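Local coordinates for uncharacterized protein (Acinetobacter baumannii, PDB 4PAR) that acts as a 5-hydroxymethylcytosine-specific restriction enzyme, probably pairing a Vsr-like endonuclease domain with an SRA-like domain that reads the modified base, at residues Y63-I71 against I146-K154; Y177-L185 against R306-P316. The protein carries 3 engineered substitutions. One frame throughout, in Å; residues are numbered along the deposited sequence.

Interaction 1. Residues Y63-I71 against I146-K154; sequences YFPQLGIHI and IIEEIKTAK
Strand 69-71 and helix 146-154 run nearly antiparallel, at 170°, with axes 10.5 Å apart, the layered packing of a helix on one face of a sheet. L67 lies across from A153 and I71 from I146. The residues 63-71 form a hairpin: F64 and I69 exchange both backbone hydrogen bonds, and G68, with positive phi, joins I69 opposite F64 in a G1 beta bulge. From this hairpin F64, L67, I69 and I71 all send their CB atoms toward the helix. I150 is the hub on the other side. I150 CD1 meets the F64 ring obliquely, 3.4 Å from F64 CE2, while I150 CG2 lies 3.7 Å from L67 CD2. The two branches of I150 thus serve different partners, helped by chi1 of -63°, which places CG2 anti to the backbone N. L67 CD2 also reaches A153 CB at 3.8 Å, and I69 CD1 approaches the same methyl from the sheet at 4.1 Å. One turn earlier in the helix, I71 CD1 touches I146 CG2 at 3.7 Å, and also lies in plane at the edge of the F64 ring. The contact is therefore apolar packing within the PDDEXK-clan domain. Helix 26-37 adds I34 against F64 and L37 against I150, while F121 and V123 of strand 119-124 continue the sheet's surface under I146.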
# COMPACT_ATOMS: atom_id res chain seq x y z
N TYR F 63 26.41 0.65 9.04
CA TYR F 63 27.35 -0.14 8.23
C TYR F 63 28.21 0.70 7.27
O TYR F 63 27.68 1.43 6.44
CB TYR F 63 26.58 -1.19 7.43
CG TYR F 63 27.39 -1.95 6.40
CD1 TYR F 63 28.67 -2.43 6.69
CD2 TYR F 63 26.87 -2.21 5.14
CE1 TYR F 63 29.40 -3.13 5.75
CE2 TYR F 63 27.60 -2.91 4.20
CZ TYR F 63 28.85 -3.38 4.51
OH TYR F 63 29.57 -4.08 3.56
N PHE F 64 29.52 0.57 7.40
CA PHE F 64 30.46 1.17 6.46
C PHE F 64 31.05 0.08 5.57
O PHE F 64 31.87 -0.73 6.02
CB PHE F 64 31.58 1.91 7.19
CG PHE F 64 31.09 2.97 8.12
CD1 PHE F 64 30.83 4.25 7.66
CD2 PHE F 64 30.91 2.70 9.47
CE1 PHE F 64 30.39 5.24 8.52
CE2 PHE F 64 30.47 3.68 10.33
CZ PHE F 64 30.21 4.95 9.86
N PRO F 65 30.63 0.05 4.30
CA PRO F 65 31.00 -0.95 3.29
C PRO F 65 32.46 -0.89 2.89
O PRO F 65 33.08 -1.93 2.67
CB PRO F 65 30.11 -0.60 2.10
CG PRO F 65 28.99 0.19 2.67
CD PRO F 65 29.61 0.98 3.78
N GLN F 66 33.01 0.32 2.80
CA GLN F 66 34.38 0.49 2.36
C GLN F 66 35.35 -0.06 3.39
O GLN F 66 36.42 -0.56 3.05
CB GLN F 66 34.68 1.97 2.11
CG GLN F 66 33.69 2.63 1.17
CD GLN F 66 33.96 4.10 1.01
OE1 GLN F 66 33.35 4.76 0.17
NE2 GLN F 66 34.87 4.63 1.82
N LEU F 67 34.99 0.07 4.67
CA LEU F 67 35.84 -0.39 5.76
C LEU F 67 35.43 -1.77 6.29
O LEU F 67 36.12 -2.34 7.13
CB LEU F 67 35.81 0.63 6.91
CG LEU F 67 36.49 1.99 6.77
CD1 LEU F 67 35.83 2.87 5.72
CD2 LEU F 67 36.48 2.71 8.12
N GLY F 68 34.32 -2.30 5.77
CA GLY F 68 33.77 -3.54 6.29
C GLY F 68 33.51 -3.47 7.79
O GLY F 68 33.85 -4.39 8.52
N ILE F 69 32.92 -2.37 8.25
CA ILE F 69 32.69 -2.20 9.68
C ILE F 69 31.22 -2.03 10.03
O ILE F 69 30.51 -1.23 9.41
CB ILE F 69 33.44 -0.98 10.23
CG1 ILE F 69 34.95 -1.21 10.15
CG2 ILE F 69 33.02 -0.69 11.65
CD1 ILE F 69 35.75 -0.23 10.96
N HIS F 70 30.76 -2.77 11.03
CA HIS F 70 29.39 -2.62 11.49
C HIS F 70 29.35 -2.09 12.90
O HIS F 70 30.30 -2.22 13.67
CB HIS F 70 28.63 -3.94 11.43
CG HIS F 70 28.46 -4.48 10.05
ND1 HIS F 70 27.28 -4.36 9.35
CD2 HIS F 70 29.30 -5.17 9.25
CE1 HIS F 70 27.40 -4.94 8.18
NE2 HIS F 70 28.63 -5.44 8.09
N ILE F 71 28.23 -1.46 13.22
CA ILE F 71 27.94 -0.99 14.55
C ILE F 71 26.53 -1.43 14.91
O ILE F 71 25.57 -1.17 14.16
CB ILE F 71 28.09 0.53 14.67
CG1 ILE F 71 29.56 0.92 14.49
CG2 ILE F 71 27.58 1.01 16.01
CD1 ILE F 71 29.76 2.18 13.71
N ILE F 146 34.68 3.95 19.09
CA ILE F 146 34.26 3.43 17.79
C ILE F 146 34.69 4.36 16.64
O ILE F 146 35.21 3.89 15.63
CB ILE F 146 32.74 3.21 17.75
CG1 ILE F 146 32.38 1.94 18.53
CG2 ILE F 146 32.25 3.10 16.31
CD1 ILE F 146 30.93 1.58 18.47
N ILE F 147 34.48 5.66 16.82
CA ILE F 147 34.90 6.66 15.84
C ILE F 147 36.40 6.58 15.58
O ILE F 147 36.85 6.68 14.43
CB ILE F 147 34.54 8.08 16.30
CG1 ILE F 147 33.02 8.24 16.37
CG2 ILE F 147 35.10 9.12 15.34
CD1 ILE F 147 32.58 9.45 17.16
N GLU F 148 37.18 6.40 16.64
CA GLU F 148 38.63 6.26 16.47
C GLU F 148 39.00 5.00 15.68
O GLU F 148 39.91 5.03 14.86
CB GLU F 148 39.33 6.27 17.83
CG GLU F 148 39.72 7.65 18.30
CD GLU F 148 40.63 8.37 17.32
OE1 GLU F 148 41.43 7.70 16.64
OE2 GLU F 148 40.54 9.62 17.22
N GLU F 149 38.29 3.91 15.94
CA GLU F 149 38.51 2.67 15.19
C GLU F 149 38.21 2.87 13.70
O GLU F 149 38.95 2.41 12.83
CB GLU F 149 37.66 1.53 15.76
CG GLU F 149 38.20 0.92 17.05
CD GLU F 149 39.43 0.06 16.82
OE1 GLU F 149 39.72 -0.27 15.65
OE2 GLU F 149 40.11 -0.29 17.82
N ILE F 150 37.12 3.58 13.43
CA ILE F 150 36.75 3.92 12.06
C ILE F 150 37.84 4.74 11.38
O ILE F 150 38.27 4.42 10.27
CB ILE F 150 35.43 4.71 12.01
CG1 ILE F 150 34.27 3.86 12.55
CG2 ILE F 150 35.13 5.17 10.59
CD1 ILE F 150 32.95 4.58 12.53
N LYS F 151 38.28 5.80 12.04
CA LYS F 151 39.29 6.68 11.48
C LYS F 151 40.60 5.94 11.21
O LYS F 151 41.23 6.15 10.17
CB LYS F 151 39.54 7.87 12.41
CG LYS F 151 38.45 8.93 12.37
CD LYS F 151 38.82 10.14 13.21
CE LYS F 151 37.84 11.28 13.00
NZ LYS F 151 38.15 12.46 13.86
N THR F 152 40.99 5.07 12.13
CA THR F 152 42.27 4.38 12.00
C THR F 152 42.19 3.29 10.93
O THR F 152 43.18 2.98 10.26
CB THR F 152 42.76 3.80 13.35
OG1 THR F 152 44.16 3.50 13.27
CG2 THR F 152 41.98 2.55 13.74
N ALA F 153 41.00 2.71 10.75
CA ALA F 153 40.80 1.76 9.66
C ALA F 153 40.88 2.50 8.33
O ALA F 153 41.51 2.02 7.37
CB ALA F 153 39.46 1.06 9.80
N LYS F 154 40.26 3.67 8.28
CA LYS F 154 40.30 4.51 7.09
C LYS F 154 41.74 4.87 6.75
O LYS F 154 42.13 4.92 5.59
CB LYS F 154 39.46 5.77 7.27
CG LYS F 154 39.32 6.59 6.00
CD LYS F 154 39.03 8.05 6.29
CE LYS F 154 39.11 8.89 5.02
NZ LYS F 154 39.00 10.35 5.30

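Interaction 2. Residues Y177-L185 against R306-P316; sequences YIDLGRISL and RVKSEVQTYSP. Engineered in segment 306-316: S309 (natural residue Cys).
A helix-to-strand turn leads into an antiparallel strand pair in the SRA-like domain, where 182-184 lies along 310-312. In the central hydrogen-bonded pair, I183 N reaches V311 O and V311 N reaches I183 O, both at 2.9 Å. R182 with Q312 and S184 with E310 form the flanking non-hydrogen-bonded pairs. Beyond them L185 N lies nearly on the C=O axis of engineered S309, 3.3 Å from S309 O, with its N-H bent off that line (138°). At the other end T313 N binds G181 O at 2.9 Å from well above the carbonyl plane. G181, with positive phi, ends helix 174-180, and T313 ties that end to strand 302-312 of this PUA-clan domain: T313 OG1 donates to Y177 O at 3.1 Å, while G181 N reaches the same oxygen from the opposite face. With chi1 of 65°, T313 turns CG2 toward I183, 3.8 Å from I183 CG1. On the other face of the sheet, R182 and E310 run side by side in a weakly bonded salt bridge, R182 NH1 to E310 OE1 3.2 Å, guanidinium edge to carboxylate, planes 76° apart. S184 OG, beside E310 CG, accepts from A186 N. I183 packs on F272, and L185 on F287.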
# COMPACT_ATOMS: atom_id res chain seq x y z
N TYR F 177 33.43 2.56 -14.03
CA TYR F 177 33.99 1.24 -13.78
C TYR F 177 34.73 0.71 -15.00
O TYR F 177 35.67 -0.08 -14.87
CB TYR F 177 32.89 0.26 -13.35
CG TYR F 177 32.32 0.55 -11.98
CD1 TYR F 177 33.08 0.33 -10.84
CD2 TYR F 177 31.03 1.04 -11.83
CE1 TYR F 177 32.57 0.60 -9.58
CE2 TYR F 177 30.51 1.31 -10.58
CZ TYR F 177 31.28 1.09 -9.46
OH TYR F 177 30.77 1.36 -8.21
N ILE F 178 34.31 1.14 -16.18
CA ILE F 178 35.07 0.85 -17.39
C ILE F 178 36.43 1.54 -17.30
O ILE F 178 37.46 0.95 -17.60
CB ILE F 178 34.33 1.30 -18.66
CG1 ILE F 178 33.05 0.48 -18.85
CG2 ILE F 178 35.22 1.15 -19.88
CD1 ILE F 178 32.14 1.00 -19.95
N ASP F 179 36.41 2.80 -16.85
CA ASP F 179 37.63 3.58 -16.65
C ASP F 179 38.53 2.99 -15.57
O ASP F 179 39.75 3.02 -15.68
CB ASP F 179 37.28 5.03 -16.29
CG ASP F 179 36.58 5.76 -17.42
OD1 ASP F 179 36.29 5.12 -18.45
OD2 ASP F 179 36.32 6.97 -17.26
N LEU F 180 37.92 2.49 -14.51
CA LEU F 180 38.67 1.89 -13.41
C LEU F 180 39.36 0.63 -13.90
O LEU F 180 40.50 0.34 -13.53
CB LEU F 180 37.75 1.59 -12.22
CG LEU F 180 38.42 1.11 -10.93
CD1 LEU F 180 39.45 2.12 -10.44
CD2 LEU F 180 37.37 0.85 -9.85
N GLY F 181 38.65 -0.12 -14.74
CA GLY F 181 39.19 -1.33 -15.31
C GLY F 181 38.66 -2.60 -14.67
O GLY F 181 38.73 -3.67 -15.27
N ARG F 182 38.13 -2.49 -13.46
CA ARG F 182 37.65 -3.67 -12.76
C ARG F 182 36.43 -3.43 -11.87
O ARG F 182 36.11 -2.30 -11.51
CB ARG F 182 38.77 -4.27 -11.91
CG ARG F 182 39.37 -3.32 -10.89
CD ARG F 182 40.35 -4.06 -10.00
NE ARG F 182 41.38 -3.18 -9.45
CZ ARG F 182 42.46 -3.62 -8.82
NH1 ARG F 182 42.67 -4.92 -8.66
NH2 ARG F 182 43.35 -2.75 -8.35
N ILE F 183 35.77 -4.53 -11.54
CA ILE F 183 34.65 -4.53 -10.61
C ILE F 183 34.93 -5.53 -9.50
O ILE F 183 35.11 -6.73 -9.76
CB ILE F 183 33.33 -4.88 -11.31
CG1 ILE F 183 32.95 -3.77 -12.30
CG2 ILE F 183 32.22 -5.10 -10.29
CD1 ILE F 183 31.65 -4.03 -13.03
N SER F 184 34.99 -5.02 -8.27
CA SER F 184 35.41 -5.81 -7.12
C SER F 184 34.35 -5.86 -6.03
O SER F 184 33.43 -5.05 -5.99
CB SER F 184 36.71 -5.24 -6.56
OG SER F 184 37.05 -5.85 -5.32
N LEU F 185 34.49 -6.83 -5.13
CA LEU F 185 33.59 -6.96 -3.99
C LEU F 185 33.94 -5.94 -2.93
O LEU F 185 33.08 -5.48 -2.18
CB LEU F 185 33.66 -8.37 -3.41
CG LEU F 185 33.12 -9.47 -4.33
CD1 LEU F 185 33.22 -10.82 -3.66
CD2 LEU F 185 31.69 -9.16 -4.71
N ARG F 306 32.76 -19.86 -6.15
CA ARG F 306 33.31 -18.55 -6.49
C ARG F 306 34.84 -18.58 -6.52
O ARG F 306 35.50 -18.70 -5.48
CB ARG F 306 32.84 -17.49 -5.50
CG ARG F 306 33.34 -16.09 -5.82
CD ARG F 306 32.85 -15.08 -4.80
NE ARG F 306 33.54 -15.21 -3.52
CZ ARG F 306 33.18 -14.56 -2.42
NH1 ARG F 306 32.14 -13.75 -2.44
NH2 ARG F 306 33.87 -14.73 -1.29
N VAL F 307 35.39 -18.48 -7.72
CA VAL F 307 36.84 -18.50 -7.90
C VAL F 307 37.49 -17.12 -8.00
O VAL F 307 38.71 -17.01 -7.88
CB VAL F 307 37.23 -19.30 -9.16
CG1 VAL F 307 36.86 -20.76 -8.98
CG2 VAL F 307 36.54 -18.71 -10.39
N LYS F 308 36.70 -16.06 -8.18
CA LYS F 308 37.30 -14.73 -8.30
C LYS F 308 36.44 -13.64 -7.67
O LYS F 308 35.22 -13.67 -7.77
CB LYS F 308 37.60 -14.39 -9.77
CG LYS F 308 38.92 -14.98 -10.30
CD LYS F 308 39.21 -14.57 -11.75
CE LYS F 308 39.63 -13.10 -11.87
NZ LYS F 308 40.96 -12.80 -11.28
N SER F 309 37.10 -12.70 -7.00
CA SER F 309 36.41 -11.57 -6.38
C SER F 309 36.46 -10.29 -7.23
O SER F 309 35.91 -9.26 -6.83
CB SER F 309 37.00 -11.30 -5.00
OG SER F 309 36.84 -12.43 -4.15
N GLU F 310 37.13 -10.36 -8.38
CA GLU F 310 37.29 -9.19 -9.24
C GLU F 310 37.13 -9.56 -10.71
O GLU F 310 37.60 -10.61 -11.14
CB GLU F 310 38.65 -8.54 -9.01
CG GLU F 310 38.91 -8.11 -7.57
CD GLU F 310 40.30 -7.53 -7.37
OE1 GLU F 310 41.16 -7.72 -8.26
OE2 GLU F 310 40.52 -6.88 -6.33
N VAL F 311 36.47 -8.70 -11.48
CA VAL F 311 36.36 -8.94 -12.92
C VAL F 311 36.70 -7.70 -13.75
O VAL F 311 36.21 -6.61 -13.47
CB VAL F 311 34.95 -9.44 -13.31
CG1 VAL F 311 34.74 -10.87 -12.86
CG2 VAL F 311 33.87 -8.53 -12.74
N GLN F 312 37.55 -7.88 -14.75
CA GLN F 312 37.94 -6.77 -15.62
C GLN F 312 36.77 -6.33 -16.50
O GLN F 312 35.91 -7.13 -16.85
CB GLN F 312 39.15 -7.16 -16.47
CG GLN F 312 39.03 -8.51 -17.17
CD GLN F 312 40.30 -8.90 -17.90
OE1 GLN F 312 41.33 -8.22 -17.81
NE2 GLN F 312 40.25 -10.01 -18.64
N THR F 313 36.74 -5.04 -16.84
CA THR F 313 35.67 -4.50 -17.67
C THR F 313 36.14 -4.24 -19.10
O THR F 313 37.32 -4.40 -19.41
CB THR F 313 35.13 -3.18 -17.09
OG1 THR F 313 36.15 -2.18 -17.13
CG2 THR F 313 34.69 -3.39 -15.65
N TYR F 314 35.21 -3.84 -19.97
CA TYR F 314 35.54 -3.63 -21.38
C TYR F 314 34.69 -2.52 -22.02
O TYR F 314 33.51 -2.38 -21.72
CB TYR F 314 35.35 -4.93 -22.17
CG TYR F 314 36.20 -6.09 -21.68
CD1 TYR F 314 37.53 -6.22 -22.07
CD2 TYR F 314 35.67 -7.06 -20.84
CE1 TYR F 314 38.30 -7.28 -21.62
CE2 TYR F 314 36.44 -8.13 -20.39
CZ TYR F 314 37.75 -8.23 -20.79
OH TYR F 314 38.52 -9.28 -20.35
N SER F 315 35.31 -1.75 -22.91
CA SER F 315 34.61 -0.69 -23.63
C SER F 315 33.56 -1.26 -24.59
O SER F 315 33.67 -2.41 -25.00
CB SER F 315 35.62 0.17 -24.41
OG SER F 315 36.57 0.76 -23.53
N PRO F 316 32.53 -0.46 -24.93
CA PRO F 316 31.50 -0.86 -25.89
C PRO F 316 32.06 -1.41 -27.20
O PRO F 316 33.09 -0.93 -27.68
CB PRO F 316 30.73 0.44 -26.13
CG PRO F 316 30.85 1.16 -24.83
CD PRO F 316 32.23 0.85 -24.32

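The two contacts illustrate how a modular enzyme is built from separately packed units. They follow in series along the chain: interaction 1 closes within helix 136-159 before interaction 2 opens at helix 174-180, and the two belong to different family domains with no beta-strand in common. Their centres lie 25 Å apart, and although their nearest atoms come within about 6 Å, they do not touch. Interaction 1 joins a helix to the five-stranded sheet of the endonuclease-like part, whereas interaction 2 brings strand 182-184 against strand 302-312, the last strand of the chain, within the SRA-like part. Neither reaches the DNA, the nearest atoms lying about 18 and 12 Å away respectively.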